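N-methyltransferase (Streptoalloteichus sp. ATCC 53650, PDB 5BSZ) probably transfers a methyl group from S-adenosylmethionine to the amino nitrogen of a deoxysugar in the biosynthesis of the antibiotic kedarcidin. Local coordinates at residues R38-E43 and E228-V233; D109-L114 and R136-G141; V143-P148 and L240-R245. All blocks are in the same frame, centred on the assembly; numbering follows the deposited sequence.

Contact 1. Residues R38-E43 and E228-V233; sequences RRVVRE and EHLTDV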
loop_
_atom_site.group_PDB
_atom_site.type_symbol
_atom_site.label_atom_id
_atom_site.label_comp_id
_atom_site.label_asym_id
_atom_site.label_seq_id
_atom_site.Cartn_x
_atom_site.Cartn_y
_atom_site.Cartn_z
ATOM N N ARG A 38 24.322 6.513 -35.058
ATOM C CA ARG A 38 25.571 6.916 -35.710
ATOM C C ARG A 38 25.521 6.577 -37.214
ATOM O O ARG A 38 25.798 7.397 -38.098
ATOM C CB ARG A 38 26.775 6.227 -35.043
ATOM C CG ARG A 38 28.116 6.519 -35.747
ATOM C CD ARG A 38 29.221 5.523 -35.394
ATOM N NE ARG A 38 29.006 4.332 -36.200
ATOM C CZ ARG A 38 29.284 4.255 -37.509
ATOM N NH1 ARG A 38 29.934 5.235 -38.143
ATOM N NH2 ARG A 38 28.945 3.154 -38.169
ATOM N N ARG A 39 25.106 5.348 -37.484
ATOM C CA ARG A 39 25.098 4.779 -38.827
ATOM C C ARG A 39 24.107 5.487 -39.718
ATOM O O ARG A 39 24.448 5.897 -40.834
ATOM C CB ARG A 39 24.787 3.280 -38.744
ATOM C CG ARG A 39 24.772 2.514 -40.049
ATOM C CD ARG A 39 24.156 1.130 -39.858
ATOM N NE ARG A 39 23.147 0.921 -40.891
ATOM C CZ ARG A 39 22.822 -0.250 -41.420
ATOM N NH1 ARG A 39 21.895 -0.300 -42.367
ATOM N NH2 ARG A 39 23.398 -1.367 -40.998
ATOM N N VAL A 40 22.864 5.634 -39.255
ATOM C CA VAL A 40 21.827 6.265 -40.054
ATOM C C VAL A 40 22.167 7.754 -40.324
ATOM O O VAL A 40 21.896 8.307 -41.388
ATOM C CB VAL A 40 20.462 6.158 -39.319
ATOM C CG1 VAL A 40 19.471 7.111 -39.920
ATOM C CG2 VAL A 40 19.910 4.733 -39.351
ATOM N N VAL A 41 22.720 8.439 -39.328
ATOM C CA VAL A 41 23.158 9.836 -39.478
ATOM C C VAL A 41 24.360 9.961 -40.467
ATOM O O VAL A 41 24.320 10.761 -41.392
ATOM C CB VAL A 41 23.537 10.430 -38.100
ATOM C CG1 VAL A 41 24.271 11.774 -38.246
ATOM C CG2 VAL A 41 22.255 10.632 -37.274
ATOM N N ARG A 42 25.398 9.157 -40.283
ATOM C CA ARG A 42 26.582 9.272 -41.124
ATOM C C ARG A 42 26.319 8.868 -42.568
ATOM O O ARG A 42 26.864 9.490 -43.486
ATOM C CB ARG A 42 27.746 8.541 -40.508
ATOM C CG ARG A 42 28.293 9.201 -39.246
ATOM C CD ARG A 42 29.167 10.396 -39.609
ATOM N NE ARG A 42 29.696 11.094 -38.430
ATOM C CZ ARG A 42 30.634 10.620 -37.620
ATOM N NH1 ARG A 42 31.200 9.440 -37.813
ATOM N NH2 ARG A 42 31.043 11.325 -36.586
ATOM N N GLU A 43 25.416 7.922 -42.803
ATOM C CA GLU A 43 24.985 7.652 -44.176
ATOM C C GLU A 43 24.419 8.866 -44.869
ATOM O O GLU A 43 24.545 8.965 -46.078
ATOM C CB GLU A 43 23.880 6.593 -44.322
ATOM C CG GLU A 43 24.259 5.192 -43.912
ATOM C CD GLU A 43 23.086 4.204 -44.004
ATOM O OE1 GLU A 43 21.910 4.525 -43.731
ATOM O OE2 GLU A 43 23.357 3.034 -44.285
ATOM N N GLU A 228 11.628 8.681 -43.884
ATOM C CA GLU A 228 11.926 7.302 -44.203
ATOM C C GLU A 228 11.526 6.424 -43.025
ATOM O O GLU A 228 11.580 6.820 -41.854
ATOM C CB GLU A 228 13.409 7.085 -44.459
ATOM C CG GLU A 228 14.001 7.996 -45.514
ATOM C CD GLU A 228 15.513 7.906 -45.531
ATOM O OE1 GLU A 228 16.038 6.817 -45.834
ATOM O OE2 GLU A 228 16.162 8.916 -45.173
ATOM N N HIS A 229 11.141 5.208 -43.358
ATOM C CA HIS A 229 11.069 4.144 -42.379
ATOM C C HIS A 229 12.122 3.102 -42.721
ATOM O O HIS A 229 12.088 2.539 -43.803
ATOM C CB HIS A 229 9.667 3.552 -42.388
ATOM C CG HIS A 229 9.454 2.510 -41.335
ATOM N ND1 HIS A 229 8.456 1.564 -41.413
ATOM C CD2 HIS A 229 10.047 2.330 -40.133
ATOM C CE1 HIS A 229 8.480 0.810 -40.325
ATOM N NE2 HIS A 229 9.456 1.241 -39.545
ATOM N N LEU A 230 13.040 2.852 -41.792
ATOM C CA LEU A 230 14.165 1.956 -41.972
ATOM C C LEU A 230 13.897 0.722 -41.130
ATOM O O LEU A 230 13.577 0.854 -39.951
ATOM C CB LEU A 230 15.461 2.616 -41.509
ATOM C CG LEU A 230 15.813 3.877 -42.293
ATOM C CD1 LEU A 230 17.141 4.360 -41.763
ATOM C CD2 LEU A 230 15.808 3.612 -43.807
ATOM N N THR A 231 13.979 -0.459 -41.736
ATOM C CA THR A 231 13.738 -1.736 -41.014
ATOM C C THR A 231 14.973 -2.591 -40.706
ATOM O O THR A 231 14.893 -3.579 -39.978
ATOM C CB THR A 231 12.710 -2.567 -41.780
ATOM O OG1 THR A 231 13.272 -2.945 -43.039
ATOM C CG2 THR A 231 11.480 -1.715 -42.031
ATOM N N ASP A 232 16.141 -2.176 -41.177
ATOM C CA ASP A 232 17.367 -2.919 -40.909
ATOM C C ASP A 232 18.116 -2.294 -39.728
ATOM O O ASP A 232 19.228 -2.697 -39.406
ATOM C CB ASP A 232 18.256 -2.988 -42.170
ATOM C CG ASP A 232 18.554 -1.615 -42.773
ATOM O OD1 ASP A 232 17.652 -0.749 -42.858
ATOM O OD2 ASP A 232 19.708 -1.384 -43.176
ATOM N N VAL A 233 17.506 -1.317 -39.061
ATOM C CA VAL A 233 18.056 -0.829 -37.804
ATOM C C VAL A 233 16.871 -0.679 -36.872
ATOM O O VAL A 233 15.733 -0.795 -37.316
ATOM C CB VAL A 233 18.716 0.567 -37.979
ATOM C CG1 VAL A 233 20.138 0.420 -38.505
ATOM C CG2 VAL A 233 17.895 1.463 -38.917
HETATM O O HOH W 1 19.360 1.435 -42.802
#
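Val40 lays its CG2 methyl against two hydrophobic side chains, meeting Leu230 tip to tip at 3.7 Å from Leu230 CD1, and passing obliquely over Val233, whose CG2 is 3.9 Å away. A branched, compact valine suits this face of the helix, because one methyl can serve both neighbours without a long chain to bury. Arg39, the residue before it in the helix, does polar work. With CG anti to the backbone N (chi1 -179°) and a bend at chi3, its chain runs out over Val233 and ends beside Asp232, where Arg39 NH1 forms a salt bridge of 2.6 Å to Asp232 OD2. The carboxylate stands at the guanidinium edge but is turned 65° from its plane, so a single nitrogen and a single oxygen carry the bridge. A water bridges the same pair, accepting from Arg39 NH1 at 3.1 Å and donating to Asp232 OD1 at 2.8 Å, so that bridge and water together use both carboxylate oxygens. Val233 CG1 lies over one guanidinium face, toward its rim, 3.9 Å from Arg39 NE, a nitrogen that is buried with no partner in the model. A methionine in place of Arg39 would probably leave Asp232 without its counter-charge and the bridging water without its donor. Helix 30-44 lies across the end of strand 225-230 and the turn that follows it. Val40 also touches Val242 of strand 240-245, Val233 packs on Trp36 and Leu240, and Glu228 forms a salt bridge with Arg44 at the end of the same helix.

Contact 2. Residues D109-L114 and R136-G141; sequences DAVCCL and RHLPVG. With SAH (S-adenosyl-L-homocysteine), chain B.
Val111 meets Leu138 from its CB onward: Val111 CB lies 4.2 Å from Leu138 CD2, and Val111 CG2 closes to 3.6 Å on the same methyl. Chi1 of 176° puts CG1 anti to the backbone N and leaves CG2 anti to the carbonyl carbon, on the side of the 136-141 loop, where it lies 3.9 Å from His137 O and 4.1 Å from His137 CB. The two side chains cross at a slant. Leu138 presses CD2 onto the backbone just before the strand, 3.9 Å from Asp109 O, while Pro139 CD approaches Asp109 CA more loosely, at 4.5 Å. A beta-branched valine fits the strand, and a longer leucine reaches in from the loop to meet it. The His137 ring leads away from the strand; ND1 is hydrogen-bonded to Ala133 O and NE2 to Leu104 N, and the ring stacks with Phe102, contacts consistent with a fixed loop. This is the return of a beta-alpha-beta crossover, in which helix 124-135 joins strand 110-113 to its parallel neighbour 143-146. Past the strand, Leu114 O accepts a weak hydrogen bond of 3.4 Å from the amino N of S-adenosyl-L-homocysteine. Between strand and loop there is no hydrogen bond, which suggests that shape and the exclusion of water hold them together, while the polar groups turn elsewhere: the strand backbone to its sheet neighbours, and Asp109 OD2 to the backbone N of Arg49.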
loop_
_atom_site.group_PDB
_atom_site.type_symbol
_atom_site.label_atom_id
_atom_site.label_comp_id
_atom_site.label_asym_id
_atom_site.label_seq_id
_atom_site.Cartn_x
_atom_site.Cartn_y
_atom_site.Cartn_z
ATOM N N ASP A 109 23.784 18.751 -36.206
ATOM C CA ASP A 109 23.739 17.914 -37.407
ATOM C C ASP A 109 22.679 16.789 -37.322
ATOM O O ASP A 109 22.118 16.393 -38.321
ATOM C CB ASP A 109 25.093 17.245 -37.635
ATOM C CG ASP A 109 26.204 18.295 -37.937
ATOM O OD1 ASP A 109 25.829 19.257 -38.598
ATOM O OD2 ASP A 109 27.345 18.208 -37.441
ATOM N N ALA A 110 22.440 16.296 -36.115
ATOM C CA ALA A 110 21.437 15.223 -35.858
ATOM C C ALA A 110 20.658 15.471 -34.563
ATOM O O ALA A 110 21.188 16.011 -33.568
ATOM C CB ALA A 110 22.141 13.898 -35.727
ATOM N N VAL A 111 19.392 15.070 -34.578
ATOM C CA VAL A 111 18.565 15.054 -33.357
ATOM C C VAL A 111 17.968 13.630 -33.219
ATOM O O VAL A 111 17.402 13.049 -34.176
ATOM C CB VAL A 111 17.472 16.139 -33.408
ATOM C CG1 VAL A 111 16.532 16.077 -32.203
ATOM C CG2 VAL A 111 18.047 17.569 -33.480
ATOM N N CYS A 112 18.074 13.058 -32.024
ATOM C CA CYS A 112 17.428 11.766 -31.814
ATOM C C CYS A 112 16.513 11.763 -30.599
ATOM O O CYS A 112 16.647 12.566 -29.654
ATOM C CB CYS A 112 18.453 10.628 -31.779
ATOM S SG CYS A 112 19.663 10.743 -30.439
ATOM N N CYS A 113 15.560 10.836 -30.624
ATOM C CA CYS A 113 14.728 10.575 -29.462
ATOM C C CYS A 113 14.519 9.059 -29.406
ATOM O O CYS A 113 13.938 8.479 -30.341
ATOM C CB CYS A 113 13.415 11.308 -29.676
ATOM S SG CYS A 113 12.251 11.144 -28.298
ATOM N N LEU A 114 15.030 8.434 -28.360
ATOM C CA LEU A 114 15.254 7.000 -28.389
ATOM C C LEU A 114 14.320 6.228 -27.450
ATOM O O LEU A 114 13.728 6.808 -26.548
ATOM C CB LEU A 114 16.705 6.707 -28.028
ATOM C CG LEU A 114 17.723 7.313 -28.989
ATOM C CD1 LEU A 114 19.128 6.985 -28.534
ATOM C CD2 LEU A 114 17.514 6.813 -30.408
ATOM N N ARG A 136 13.254 21.877 -35.835
ATOM C CA ARG A 136 13.841 23.209 -35.844
ATOM C C ARG A 136 15.182 23.315 -35.153
ATOM O O ARG A 136 15.749 24.402 -35.091
ATOM C CB ARG A 136 12.903 24.255 -35.296
ATOM C CG ARG A 136 12.522 24.112 -33.866
ATOM C CD ARG A 136 11.234 24.909 -33.657
ATOM N NE ARG A 136 10.874 24.875 -32.244
ATOM C CZ ARG A 136 9.695 24.497 -31.735
ATOM N NH1 ARG A 136 8.662 24.132 -32.512
ATOM N NH2 ARG A 136 9.560 24.487 -30.417
ATOM N N HIS A 137 15.675 22.207 -34.596
ATOM C CA HIS A 137 17.053 22.200 -34.139
ATOM C C HIS A 137 17.987 21.563 -35.125
ATOM O O HIS A 137 19.084 21.132 -34.742
ATOM C CB HIS A 137 17.172 21.493 -32.801
ATOM C CG HIS A 137 16.524 22.270 -31.710
ATOM N ND1 HIS A 137 15.156 22.283 -31.499
ATOM C CD2 HIS A 137 17.059 23.142 -30.830
ATOM C CE1 HIS A 137 14.886 23.097 -30.495
ATOM N NE2 HIS A 137 16.023 23.637 -30.085
ATOM N N LEU A 138 17.536 21.477 -36.379
ATOM C CA LEU A 138 18.362 20.941 -37.452
ATOM C C LEU A 138 18.617 21.975 -38.544
ATOM O O LEU A 138 17.706 22.747 -38.863
ATOM C CB LEU A 138 17.659 19.782 -38.162
ATOM C CG LEU A 138 17.425 18.519 -37.337
ATOM C CD1 LEU A 138 16.553 17.535 -38.089
ATOM C CD2 LEU A 138 18.732 17.900 -36.982
ATOM N N PRO A 139 19.810 21.945 -39.161
ATOM C CA PRO A 139 19.968 22.739 -40.384
ATOM C C PRO A 139 19.384 21.990 -41.585
ATOM O O PRO A 139 18.945 20.848 -41.457
ATOM C CB PRO A 139 21.471 22.793 -40.539
ATOM C CG PRO A 139 21.873 21.426 -40.121
ATOM C CD PRO A 139 21.025 21.173 -38.882
ATOM N N VAL A 140 19.436 22.589 -42.771
ATOM C CA VAL A 140 19.069 21.863 -43.993
ATOM C C VAL A 140 20.036 20.721 -44.130
ATOM O O VAL A 140 21.224 20.865 -43.875
ATOM C CB VAL A 140 19.107 22.762 -45.249
ATOM C CG1 VAL A 140 18.976 21.913 -46.517
ATOM C CG2 VAL A 140 17.958 23.758 -45.180
ATOM N N GLY A 141 19.533 19.537 -44.445
ATOM C CA GLY A 141 20.409 18.389 -44.477
ATOM C C GLY A 141 20.587 17.679 -43.135
ATOM O O GLY A 141 21.204 16.625 -43.099
HETATM N N SAH B . 15.906 7.992 -24.244
HETATM C CA SAH B . 16.216 7.428 -22.876
HETATM C CB SAH B . 15.112 7.667 -21.823
HETATM C CG SAH B . 14.172 6.570 -21.387
HETATM S SD SAH B . 12.971 6.932 -20.151
HETATM C C SAH B . 16.636 6.011 -23.130
HETATM O O SAH B . 16.521 5.439 -24.206
HETATM O OXT SAH B . 17.254 5.443 -22.282
HETATM C "C5'" SAH B . 11.970 8.241 -20.805
HETATM C "C4'" SAH B . 12.548 9.601 -20.366
HETATM O "O4'" SAH B . 11.789 10.681 -20.942
HETATM C "C3'" SAH B . 12.456 9.834 -18.862
HETATM O "O3'" SAH B . 13.776 10.091 -18.392
HETATM C "C2'" SAH B . 11.600 11.070 -18.634
HETATM O "O2'" SAH B . 12.099 11.910 -17.563
HETATM C "C1'" SAH B . 11.656 11.724 -19.991
HETATM N N9 SAH B . 10.487 12.556 -20.336
HETATM C C8 SAH B . 9.169 12.283 -20.103
HETATM N N7 SAH B . 8.393 13.299 -20.543
HETATM C C5 SAH B . 9.241 14.244 -21.027
HETATM C C6 SAH B . 9.071 15.568 -21.621
HETATM N N6 SAH B . 7.803 15.999 -21.748
HETATM N N1 SAH B . 10.189 16.215 -22.024
HETATM C C2 SAH B . 11.422 15.734 -21.837
HETATM N N3 SAH B . 11.671 14.525 -21.303
HETATM C C4 SAH B . 10.630 13.759 -20.897
#

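Contact 3. Residues V143-P148 and L240-R245; sequences VLVIDP and LFVGVR
Phe241 and Leu240 share one setting of the first torsion, CG anti to the carbonyl carbon (chi1 -64° and -66°), yet as neighbours on a strand they use it differently: the Phe241 ring swings to Pro148, and the leucine branches reach across to Val145 and Asp147. Strands 143-146 and 240-245 pair antiparallel in the seven-stranded sheet of the Rossmann-like class I methyltransferase fold, where the first five strands run parallel and 240-245 is the one inserted in reverse. Four backbone bonds join them: Leu144 N gives to Gly243 O at 2.8 Å and Gly243 N returns to Leu144 O at 2.9 Å, and Ile146 and Phe241 exchange a second pair in the same way. At the non-hydrogen-bonded pair between them, Val145 faces Val242.

Valines on this side pack under helix 30-44, with Val242 against Val40 and Val145 against Val41; their beta branches favour extended backbone. The opposite face carries Leu144, Ile146 and Phe241. Leu144 and Ile146 lie against helix 124-135, and Phe241 against helix 213-222, its ring stacking with Tyr216 of that helix and with His229 of strand 225-230. Gly243, bare on that face, lies beside Leu144.

Pro148 meets the ring at its edge and nearly crosswise, with Pro148 CG 3.7 Å from Phe241 CE2. Leu240 CD2 stands 3.6 Å from Asp147 CA and 3.9 Å from Asp147 OD1. That buried Asp147 OD1 forms a salt bridge with Arg238, and Asp147 OD2 accepts from Thr115 N, linking the strand end to a residue that binds S-adenosyl-L-homocysteine. On the valine face, Val143, paired in the sheet with Val244, sends CG1 diagonally to Val242 CG1, 3.6 Å away.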
loop_
_atom_site.group_PDB
_atom_site.type_symbol
_atom_site.label_atom_id
_atom_site.label_comp_id
_atom_site.label_asym_id
_atom_site.label_seq_id
_atom_site.Cartn_x
_atom_site.Cartn_y
_atom_site.Cartn_z
ATOM N N VAL A 143 19.667 15.420 -39.810
ATOM C CA VAL A 143 18.991 14.109 -39.663
ATOM C C VAL A 143 18.265 13.970 -38.316
ATOM O O VAL A 143 18.851 14.157 -37.228
ATOM C CB VAL A 143 19.993 12.968 -39.786
ATOM C CG1 VAL A 143 19.313 11.613 -39.918
ATOM C CG2 VAL A 143 20.940 13.172 -40.987
ATOM N N LEU A 144 16.997 13.612 -38.425
ATOM C CA LEU A 144 16.131 13.439 -37.267
ATOM C C LEU A 144 15.859 11.940 -37.175
ATOM O O LEU A 144 15.415 11.312 -38.151
ATOM C CB LEU A 144 14.860 14.239 -37.449
ATOM C CG LEU A 144 14.080 14.605 -36.183
ATOM C CD1 LEU A 144 12.940 15.508 -36.632
ATOM C CD2 LEU A 144 13.531 13.403 -35.446
ATOM N N VAL A 145 16.253 11.356 -36.059
ATOM C CA VAL A 145 16.105 9.899 -35.827
ATOM C C VAL A 145 15.160 9.618 -34.659
ATOM O O VAL A 145 15.418 9.943 -33.487
ATOM C CB VAL A 145 17.454 9.224 -35.546
ATOM C CG1 VAL A 145 17.365 7.731 -35.446
ATOM C CG2 VAL A 145 18.518 9.585 -36.577
ATOM N N ILE A 146 14.065 8.943 -34.978
ATOM C CA ILE A 146 13.071 8.526 -33.949
ATOM C C ILE A 146 13.020 7.008 -33.847
ATOM O O ILE A 146 12.844 6.312 -34.864
ATOM C CB ILE A 146 11.684 9.026 -34.339
ATOM C CG1 ILE A 146 11.686 10.549 -34.405
ATOM C CG2 ILE A 146 10.635 8.511 -33.357
ATOM C CD1 ILE A 146 10.426 11.124 -35.017
ATOM N N ASP A 147 13.315 6.528 -32.640
ATOM C CA ASP A 147 13.125 5.146 -32.256
ATOM C C ASP A 147 11.700 5.073 -31.685
ATOM O O ASP A 147 11.459 5.448 -30.537
ATOM C CB ASP A 147 14.158 4.730 -31.198
ATOM C CG ASP A 147 14.028 3.255 -30.764
ATOM O OD1 ASP A 147 13.287 2.481 -31.437
ATOM O OD2 ASP A 147 14.643 2.892 -29.718
ATOM N N PRO A 148 10.736 4.697 -32.526
ATOM C CA PRO A 148 9.332 4.783 -32.178
ATOM C C PRO A 148 8.970 3.766 -31.110
ATOM O O PRO A 148 9.713 2.810 -30.879
ATOM C CB PRO A 148 8.624 4.455 -33.509
ATOM C CG PRO A 148 9.523 3.443 -34.103
ATOM C CD PRO A 148 10.921 3.930 -33.770
ATOM N N LEU A 240 13.137 2.226 -37.503
ATOM C CA LEU A 240 13.351 3.606 -37.123
ATOM C C LEU A 240 12.658 4.488 -38.103
ATOM O O LEU A 240 12.632 4.168 -39.294
ATOM C CB LEU A 240 14.846 3.920 -37.085
ATOM C CG LEU A 240 15.732 3.251 -36.063
ATOM C CD1 LEU A 240 17.144 3.774 -36.260
ATOM C CD2 LEU A 240 15.335 3.487 -34.607
ATOM N N PHE A 241 12.137 5.617 -37.628
ATOM C CA PHE A 241 11.695 6.680 -38.515
ATOM C C PHE A 241 12.736 7.778 -38.586
ATOM O O PHE A 241 13.227 8.260 -37.542
ATOM C CB PHE A 241 10.345 7.232 -38.105
ATOM C CG PHE A 241 9.246 6.227 -38.211
ATOM C CD1 PHE A 241 8.671 5.925 -39.448
ATOM C CD2 PHE A 241 8.844 5.506 -37.107
ATOM C CE1 PHE A 241 7.677 4.963 -39.539
ATOM C CE2 PHE A 241 7.874 4.526 -37.196
ATOM C CZ PHE A 241 7.275 4.260 -38.402
ATOM N N VAL A 242 13.116 8.102 -39.816
ATOM C CA VAL A 242 14.197 9.094 -40.049
ATOM C C VAL A 242 13.706 10.167 -40.988
ATOM O O VAL A 242 12.932 9.884 -41.917
ATOM C CB VAL A 242 15.464 8.448 -40.619
ATOM C CG1 VAL A 242 16.558 9.482 -40.869
ATOM C CG2 VAL A 242 15.989 7.388 -39.656
ATOM N N GLY A 243 14.127 11.397 -40.723
ATOM C CA GLY A 243 13.776 12.532 -41.560
ATOM C C GLY A 243 15.026 13.342 -41.842
ATOM O O GLY A 243 15.904 13.514 -40.967
ATOM N N VAL A 244 15.119 13.816 -43.089
ATOM C CA VAL A 244 16.206 14.710 -43.462
ATOM C C VAL A 244 15.595 16.042 -43.689
ATOM O O VAL A 244 14.654 16.175 -44.477
ATOM C CB VAL A 244 16.937 14.249 -44.721
ATOM C CG1 VAL A 244 17.933 15.309 -45.186
ATOM C CG2 VAL A 244 17.613 12.924 -44.411
ATOM N N ARG A 245 16.062 17.037 -42.946
ATOM C CA ARG A 245 15.407 18.328 -43.060
ATOM C C ARG A 245 15.612 18.932 -44.489
ATOM O O ARG A 245 16.746 19.015 -44.967
ATOM C CB ARG A 245 16.007 19.237 -42.015
ATOM C CG ARG A 245 15.564 20.668 -42.061
ATOM C CD ARG A 245 14.240 20.897 -41.408
ATOM N NE ARG A 245 14.304 22.162 -40.681
ATOM C CZ ARG A 245 13.241 22.884 -40.368
ATOM N NH1 ARG A 245 13.408 24.002 -39.680
ATOM N NH2 ARG A 245 12.022 22.478 -40.723
#

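All three contacts lie in one sheet or on its cover. Contact 3 joins backbone pairing to apolar side chains on both faces, in the core, where strand 240-245 meets strand 143-146; contact 2 fastens the loop leading into strand 143-146 to strand 110-113, by apolar packing alone. Contact 1 is the most superficial, only partly buried, with a charged pair and a water outside its valines and leucine. Val41 CG2 of contact 1 touches Ala110 CB of contact 2 at 3.6 Å, and strand 225-230 pairs with strand 240-245. Between the segments, chemistry runs from backbone bonds and apolar packing inside to a charged pair near the surface, though buried Asp147 of contact 3 has its own salt bridge.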